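Local coordinates for putative cytoplasmic protein (Salmonella typhimurium LT2, PDB 2Q02), which is of unknown function but has the fold of a xylose isomerase-like TIM barrel, binds zinc, and may act as an isomerase, at residues F25-V28 with K29-F33; D49-Y53 with N54-N58. All coordinates share one frame; numbering follows the deposited sequence.

Contact 1: F25-V28 with K29-F33; sequences FRLV and KRLEF
Arg30 lays one face of its guanidinium over CA of Leu27, offset toward the rim, with NH2 3.4 Å from that CA and 3.5 Å from CB of Leu27. The side chain folds back along the helix: CG stands beside the backbone N and the chain bends at chi3 (-88°). This is one of two modelled conformers, so the pose is less certain. Arginine suits the place because its flat group can rest on the helix and still leave its N-H groups to pair with carboxylates. In this conformer NH2 and NH1 form salt bridges with Glu256 and Glu260, which join the C-terminal end of helix 21-30 to helix 256-271.

One turn on from Leu27, Leu31 runs alongside it, the two side chains pointing the same way with CD2 of Leu27 3.5 Å from CD1 of Leu31. Val28 brings CG1 to 3.9 Å from CB of Phe33, whose ring has the carbonyl O of Leu31 above one face. Phe25 and Val28 face strand 35-39, while Leu31 packs at the border with helix 256-271; Arg26 and Lys29 are at the surface.

Regular i to i+4 bonds run as far as Leu31 N to Leu27 O (3.0 Å). The helix then closes: Glu32 takes a positive phi (64°), its N bonds to Lys29 O at 2.8 Å, and Phe33 N reaches five residues back to Val28 O at 3.1 Å. Glycine usually takes this left-handed conformation; here a glutamate adopts it, its side chain exposed to solvent. This is a Schellman motif with a hydrophobic contact across it, ending the helix of the beta-alpha-beta unit made by strand 9-12, helix 21-30 and strand 35-39 of the TIM barrel.

Contact 2: D49-Y53 with N54-N58; sequences DDLNY and NQVRN
A capping box starts helix 53-62, with Asn52 at the N-cap and Gln55 three residues on, each side chain accepting from the other's backbone N-H. Asn52 OD1 receives Gln55 N at 2.8 Å, and the donor lies nearly along the C=O axis. The short asparagine can do this because CG sits between its own backbone N and carbonyl carbon, which swings the amide oxygen over the first turn.

In return, Gln55 OE1 takes the N-H of Asn52 at 2.9 Å. This bond is almost straight at hydrogen (175°), though the donor stands 25° out of the plane of the glutamine carbonyl. Glutamine is long enough to reach back to the N-H of the N-cap residue: CG lies beside its backbone N and the chain continues extended to CD. The two amides do not stack; their planes are 65° apart and the side chains cross at about a right angle.

Leu51, just before the cap, lays CD2 against the glutamine amide, 3.7 Å from NE2, and brings CB to 3.9 Å from CG2 of Val56. Its apolar surface therefore covers one part of the box and meets the inward-facing valine, which also packs on Val97 of helix 81-97. Tyr53 turns toward that same helix, its hydroxyl hydrogen-bonded to Asp93. The regular helical pattern begins with Val56 N to Asn52 O at 3.3 Å and continues with Arg57 N to Tyr53 O at 2.9 Å.

Amide N-H groups in the first turn lack a carbonyl one turn earlier in the helix to accept them. Here a neutral side-chain oxygen supplies the acceptor for Gln55 N, and the return bond restrains the backbone N-H of Asn52, consistent with a well-defined helix start without a formal negative charge at the cap.

Overall arrangement
Contacts 1 and 2 follow one another along the chain and lie at opposite ends of successive barrel helices: 25-33 closes helix 21-30 and leads into strand 35-39, while 49-58 opens helix 53-62 after that strand. Their centres are about 18 Å apart, yet the two helices meet where Phe25 CE2 lies 4.0 Å from Val56 O. Both belong to the outer helical layer, with centres about 19 and 22 Å from the centre of the chain. Neither contributes to the zinc site, where Glu139, Asp170, His197 and Glu245 bind the metal; what they share is the delimiting of helices packed around the parallel barrel.

Contact 1: F25-V28 with K29-F33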
ATOM      1  N   PHE A  25      -2.121  16.958  -4.197  1.00 45.90           N
ATOM      2  CA  PHE A  25      -0.675  17.209  -4.226  1.00 45.98           C
ATOM      3  C   PHE A  25      -0.313  18.474  -3.457  1.00 45.56           C
ATOM      4  O   PHE A  25       0.694  18.501  -2.748  1.00 45.78           O
ATOM      5  CB  PHE A  25      -0.161  17.347  -5.679  1.00 46.27           C
ATOM      6  CG  PHE A  25      -0.001  16.028  -6.437  1.00 46.70           C
ATOM      7  CD1 PHE A  25      -0.584  14.839  -6.000  1.00 44.35           C
ATOM      8  CD2 PHE A  25       0.723  15.998  -7.623  1.00 47.05           C
ATOM      9  CE1 PHE A  25      -0.426  13.666  -6.711  1.00 43.32           C
ATOM     10  CE2 PHE A  25       0.880  14.811  -8.329  1.00 46.01           C
ATOM     11  CZ  PHE A  25       0.301  13.656  -7.870  1.00 43.22           C
ATOM     12  N   ARG A  26      -1.134  19.513  -3.612  1.00 45.82           N
ATOM     13  CA  ARG A  26      -0.899  20.809  -2.960  1.00 46.63           C
ATOM     14  C   ARG A  26      -0.985  20.655  -1.430  1.00 45.76           C
ATOM     15  O   ARG A  26      -0.197  21.249  -0.697  1.00 45.67           O
ATOM     16  CB  ARG A  26      -1.882  21.881  -3.489  1.00 45.97           C
ATOM     17  CG  ARG A  26      -1.656  23.284  -2.911  1.00 48.27           C
ATOM     18  CD  ARG A  26      -2.513  24.355  -3.590  1.00 50.39           C
ATOM     19  NE  ARG A  26      -3.923  23.960  -3.653  1.00 57.61           N
ATOM     20  CZ  ARG A  26      -4.714  24.035  -4.731  1.00 58.77           C
ATOM     21  NH1 ARG A  26      -4.283  24.541  -5.890  1.00 56.99           N
ATOM     22  NH2 ARG A  26      -5.977  23.617  -4.636  1.00 58.57           N
ATOM     23  N   LEU A  27      -1.921  19.833  -0.964  1.00 45.69           N
ATOM     24  CA  LEU A  27      -2.080  19.541   0.467  1.00 46.14           C
ATOM     25  C   LEU A  27      -0.844  18.835   1.031  1.00 45.91           C
ATOM     26  O   LEU A  27      -0.308  19.244   2.073  1.00 45.27           O
ATOM     27  CB  LEU A  27      -3.344  18.693   0.684  1.00 45.56           C
ATOM     28  CG  LEU A  27      -3.764  18.280   2.088  1.00 43.13           C
ATOM     29  CD1 LEU A  27      -5.255  18.035   2.084  1.00 41.55           C
ATOM     30  CD2 LEU A  27      -3.006  17.051   2.552  1.00 41.78           C
ATOM     31  N   VAL A  28      -0.390  17.793   0.330  1.00 45.94           N
ATOM     32  CA  VAL A  28       0.783  17.020   0.750  1.00 45.56           C
ATOM     33  C   VAL A  28       2.039  17.913   0.830  1.00 45.80           C
ATOM     34  O   VAL A  28       2.844  17.770   1.754  1.00 45.87           O
ATOM     35  CB  VAL A  28       1.025  15.812  -0.184  1.00 46.15           C
ATOM     36  CG1 VAL A  28       2.339  15.104   0.150  1.00 44.35           C
ATOM     37  CG2 VAL A  28      -0.134  14.837  -0.107  1.00 44.67           C
ATOM     38  N   LYS A  29       2.191  18.847  -0.113  1.00 46.08           N
ATOM     39  CA  LYS A  29       3.301  19.818  -0.053  1.00 45.50           C
ATOM     40  C   LYS A  29       3.125  20.793   1.125  1.00 45.96           C
ATOM     41  O   LYS A  29       4.100  21.068   1.827  1.00 46.72           O
ATOM     42  CB  LYS A  29       3.525  20.553  -1.389  1.00 46.00           C
ATOM     43  CG  LYS A  29       4.478  21.795  -1.299  1.00 46.72           C
ATOM     44  CD  LYS A  29       5.685  21.696  -2.239  1.00 51.68           C
ATOM     45  CE  LYS A  29       6.600  22.952  -2.189  1.00 50.90           C
ATOM     46  NZ  LYS A  29       5.928  24.198  -2.686  1.00 44.61           N
ATOM     47  N   ARG A  30       1.905  21.291   1.362  1.00 45.77           N
ATOM     48  CA  ARG A  30       1.622  22.147   2.526  0.50 44.77           C
ATOM     49  C   ARG A  30       2.052  21.462   3.837  1.00 45.66           C
ATOM     50  O   ARG A  30       2.546  22.116   4.759  1.00 46.22           O
ATOM     51  CB  ARG A  30       0.125  22.542   2.592  0.50 45.41           C
ATOM     52  CG  ARG A  30      -0.290  23.774   1.744  0.50 42.66           C
ATOM     53  CD  ARG A  30      -1.768  24.197   1.977  0.50 41.38           C
ATOM     54  NE  ARG A  30      -2.691  23.477   1.092  0.50 36.90           N
ATOM     55  CZ  ARG A  30      -3.635  22.610   1.468  0.50 32.81           C
ATOM     56  NH1 ARG A  30      -3.863  22.327   2.739  0.50 28.84           N
ATOM     57  NH2 ARG A  30      -4.372  22.014   0.545  0.50 28.09           N
ATOM     58  N   LEU A  31       1.860  20.146   3.926  1.00 45.47           N
ATOM     59  CA  LEU A  31       2.262  19.364   5.113  1.00 45.42           C
ATOM     60  C   LEU A  31       3.748  18.983   5.125  1.00 45.70           C
ATOM     61  O   LEU A  31       4.219  18.325   6.052  1.00 45.71           O
ATOM     62  CB  LEU A  31       1.435  18.085   5.188  1.00 44.84           C
ATOM     63  CG  LEU A  31      -0.051  18.315   5.428  1.00 44.41           C
ATOM     64  CD1 LEU A  31      -0.819  17.007   5.333  1.00 44.65           C
ATOM     65  CD2 LEU A  31      -0.267  18.975   6.789  1.00 48.61           C
ATOM     66  N   GLU A  32       4.462  19.376   4.078  1.00 46.17           N
ATOM     67  CA  GLU A  32       5.901  19.147   3.934  1.00 46.19           C
ATOM     68  C   GLU A  32       6.301  17.676   3.856  1.00 46.43           C
ATOM     69  O   GLU A  32       7.333  17.294   4.405  1.00 45.87           O
ATOM     70  CB  GLU A  32       6.696  19.855   5.033  1.00 47.07           C
ATOM     71  CG  GLU A  32       6.943  21.324   4.750  1.00 47.98           C
ATOM     72  CD  GLU A  32       7.612  22.023   5.906  1.00 47.39           C
ATOM     73  OE1 GLU A  32       6.990  22.097   6.988  1.00 51.10           O
ATOM     74  OE2 GLU A  32       8.754  22.499   5.732  1.00 50.04           O
ATOM     75  N   PHE A  33       5.476  16.857   3.201  1.00 46.29           N
ATOM     76  CA  PHE A  33       5.878  15.504   2.796  1.00 46.09           C
ATOM     77  C   PHE A  33       6.201  15.535   1.316  1.00 45.36           C
ATOM     78  O   PHE A  33       5.807  16.449   0.614  1.00 44.79           O
ATOM     79  CB  PHE A  33       4.786  14.473   3.106  1.00 46.32           C
ATOM     80  CG  PHE A  33       4.434  14.427   4.554  1.00 47.42           C
ATOM     81  CD1 PHE A  33       5.340  13.907   5.475  1.00 48.54           C
ATOM     82  CD2 PHE A  33       3.241  14.979   5.016  1.00 47.30           C
ATOM     83  CE1 PHE A  33       5.042  13.900   6.828  1.00 49.53           C
ATOM     84  CE2 PHE A  33       2.937  14.976   6.368  1.00 47.44           C
ATOM     85  CZ  PHE A  33       3.838  14.437   7.273  1.00 47.46           C
TER

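Contact 2: D49-Y53 with N54-N58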
ATOM      1  N   ASP A  49      -7.330  10.607 -13.145  1.00 46.05           N
ATOM      2  CA  ASP A  49      -8.667  11.182 -13.402  1.00 46.28           C
ATOM      3  C   ASP A  49      -8.820  11.519 -14.891  1.00 46.22           C
ATOM      4  O   ASP A  49      -8.582  10.661 -15.744  1.00 46.15           O
ATOM      5  CB  ASP A  49      -8.932  12.418 -12.539  1.00 46.50           C
ATOM      6  CG  ASP A  49      -8.811  12.142 -11.073  1.00 47.85           C
ATOM      7  OD1 ASP A  49      -8.983  10.967 -10.677  1.00 49.00           O
ATOM      8  OD2 ASP A  49      -8.536  13.115 -10.330  1.00 47.61           O
ATOM      9  N   ASP A  50      -9.199  12.757 -15.196  1.00 46.13           N
ATOM     10  CA  ASP A  50      -9.267  13.238 -16.564  1.00 46.27           C
ATOM     11  C   ASP A  50      -7.965  13.900 -17.060  1.00 46.13           C
ATOM     12  O   ASP A  50      -7.953  14.457 -18.153  1.00 46.68           O
ATOM     13  CB  ASP A  50     -10.453  14.216 -16.709  1.00 46.43           C
ATOM     14  CG  ASP A  50     -10.360  15.431 -15.759  1.00 48.95           C
ATOM     15  OD1 ASP A  50      -9.547  15.409 -14.795  1.00 47.16           O
ATOM     16  OD2 ASP A  50     -11.119  16.410 -15.978  1.00 48.44           O
ATOM     17  N   LEU A  51      -6.881  13.850 -16.284  1.00 45.28           N
ATOM     18  CA  LEU A  51      -5.599  14.421 -16.737  1.00 45.33           C
ATOM     19  C   LEU A  51      -4.817  13.424 -17.585  1.00 45.64           C
ATOM     20  O   LEU A  51      -5.020  12.213 -17.491  1.00 45.97           O
ATOM     21  CB  LEU A  51      -4.706  14.865 -15.563  1.00 44.68           C
ATOM     22  CG  LEU A  51      -5.259  15.973 -14.658  1.00 44.89           C
ATOM     23  CD1 LEU A  51      -4.328  16.231 -13.484  1.00 46.42           C
ATOM     24  CD2 LEU A  51      -5.512  17.261 -15.425  1.00 42.84           C
ATOM     25  N   ASN A  52      -3.914  13.939 -18.413  1.00 45.22           N
ATOM     26  CA  ASN A  52      -2.973  13.077 -19.132  1.00 45.19           C
ATOM     27  C   ASN A  52      -1.701  12.884 -18.318  1.00 45.07           C
ATOM     28  O   ASN A  52      -1.543  13.482 -17.262  1.00 44.81           O
ATOM     29  CB  ASN A  52      -2.676  13.590 -20.554  1.00 45.44           C
ATOM     30  CG  ASN A  52      -1.780  14.825 -20.591  1.00 45.91           C
ATOM     31  OD1 ASN A  52      -1.021  15.106 -19.668  1.00 49.27           O
ATOM     32  ND2 ASN A  52      -1.856  15.553 -21.693  1.00 39.86           N
ATOM     33  N   TYR A  53      -0.798  12.045 -18.807  1.00 46.20           N
ATOM     34  CA  TYR A  53       0.397  11.672 -18.030  1.00 46.32           C
ATOM     35  C   TYR A  53       1.337  12.847 -17.745  1.00 45.79           C
ATOM     36  O   TYR A  53       1.859  12.992 -16.631  1.00 45.96           O
ATOM     37  CB  TYR A  53       1.206  10.595 -18.762  1.00 45.97           C
ATOM     38  CG  TYR A  53       0.560   9.233 -18.848  1.00 46.65           C
ATOM     39  CD1 TYR A  53      -0.278   8.756 -17.832  1.00 45.16           C
ATOM     40  CD2 TYR A  53       0.818   8.400 -19.935  1.00 45.57           C
ATOM     41  CE1 TYR A  53      -0.864   7.503 -17.922  1.00 43.69           C
ATOM     42  CE2 TYR A  53       0.250   7.145 -20.026  1.00 43.61           C
ATOM     43  CZ  TYR A  53      -0.593   6.701 -19.019  1.00 45.06           C
ATOM     44  OH  TYR A  53      -1.157   5.449 -19.111  1.00 44.97           O
ATOM     45  N   ASN A  54       1.560  13.650 -18.773  1.00 45.16           N
ATOM     46  CA  ASN A  54       2.386  14.845 -18.687  1.00 46.29           C
ATOM     47  C   ASN A  54       1.889  15.855 -17.644  1.00 46.29           C
ATOM     48  O   ASN A  54       2.674  16.440 -16.886  1.00 46.28           O
ATOM     49  CB  ASN A  54       2.396  15.528 -20.057  1.00 46.84           C
ATOM     50  CG  ASN A  54       3.739  16.093 -20.418  1.00 48.73           C
ATOM     51  OD1 ASN A  54       3.919  17.308 -20.509  1.00 50.24           O
ATOM     52  ND2 ASN A  54       4.702  15.203 -20.635  1.00 51.53           N
ATOM     53  N   GLN A  55       0.578  16.059 -17.622  1.00 45.77           N
ATOM     54  CA  GLN A  55      -0.032  16.950 -16.658  1.00 45.31           C
ATOM     55  C   GLN A  55       0.287  16.465 -15.241  1.00 45.65           C
ATOM     56  O   GLN A  55       0.702  17.250 -14.393  1.00 46.10           O
ATOM     57  CB  GLN A  55      -1.544  17.055 -16.916  1.00 45.79           C
ATOM     58  CG  GLN A  55      -1.897  17.845 -18.186  1.00 42.92           C
ATOM     59  CD  GLN A  55      -3.384  17.802 -18.529  1.00 43.33           C
ATOM     60  OE1 GLN A  55      -3.928  16.771 -18.925  1.00 38.61           O
ATOM     61  NE2 GLN A  55      -4.040  18.936 -18.386  1.00 39.71           N
ATOM     62  N   VAL A  56       0.145  15.164 -15.013  1.00 45.59           N
ATOM     63  CA  VAL A  56       0.355  14.579 -13.690  1.00 45.71           C
ATOM     64  C   VAL A  56       1.828  14.633 -13.277  1.00 46.05           C
ATOM     65  O   VAL A  56       2.140  14.899 -12.117  1.00 45.38           O
ATOM     66  CB  VAL A  56      -0.164  13.133 -13.647  1.00 45.44           C
ATOM     67  CG1 VAL A  56       0.082  12.493 -12.272  1.00 45.92           C
ATOM     68  CG2 VAL A  56      -1.639  13.104 -13.959  1.00 48.11           C
ATOM     69  N   ARG A  57       2.721  14.380 -14.231  1.00 46.51           N
ATOM     70  CA  ARG A  57       4.165  14.520 -14.008  1.00 46.87           C
ATOM     71  C   ARG A  57       4.528  15.936 -13.599  1.00 45.89           C
ATOM     72  O   ARG A  57       5.261  16.131 -12.633  1.00 46.35           O
ATOM     73  CB  ARG A  57       4.960  14.206 -15.278  1.00 47.36           C
ATOM     74  CG  ARG A  57       5.325  12.752 -15.513  1.00 47.58           C
ATOM     75  CD  ARG A  57       6.465  12.682 -16.525  1.00 51.85           C
ATOM     76  NE  ARG A  57       6.570  11.369 -17.163  1.00 64.40           N
ATOM     77  CZ  ARG A  57       7.551  10.470 -16.984  1.00 69.98           C
ATOM     78  NH1 ARG A  57       8.590  10.699 -16.179  1.00 74.85           N
ATOM     79  NH2 ARG A  57       7.492   9.315 -17.638  1.00 68.18           N
ATOM     80  N   ASN A  58       4.023  16.914 -14.350  1.00 45.55           N
ATOM     81  CA  ASN A  58       4.280  18.333 -14.060  1.00 45.62           C
ATOM     82  C   ASN A  58       3.765  18.769 -12.699  1.00 45.40           C
ATOM     83  O   ASN A  58       4.422  19.567 -12.026  1.00 45.33           O
ATOM     84  CB  ASN A  58       3.674  19.236 -15.135  1.00 44.99           C
ATOM     85  CG  ASN A  58       4.333  19.048 -16.493  1.00 47.92           C
ATOM     86  OD1 ASN A  58       5.180  18.171 -16.676  1.00 49.75           O
ATOM     87  ND2 ASN A  58       3.941  19.867 -17.453  1.00 46.05           N
TER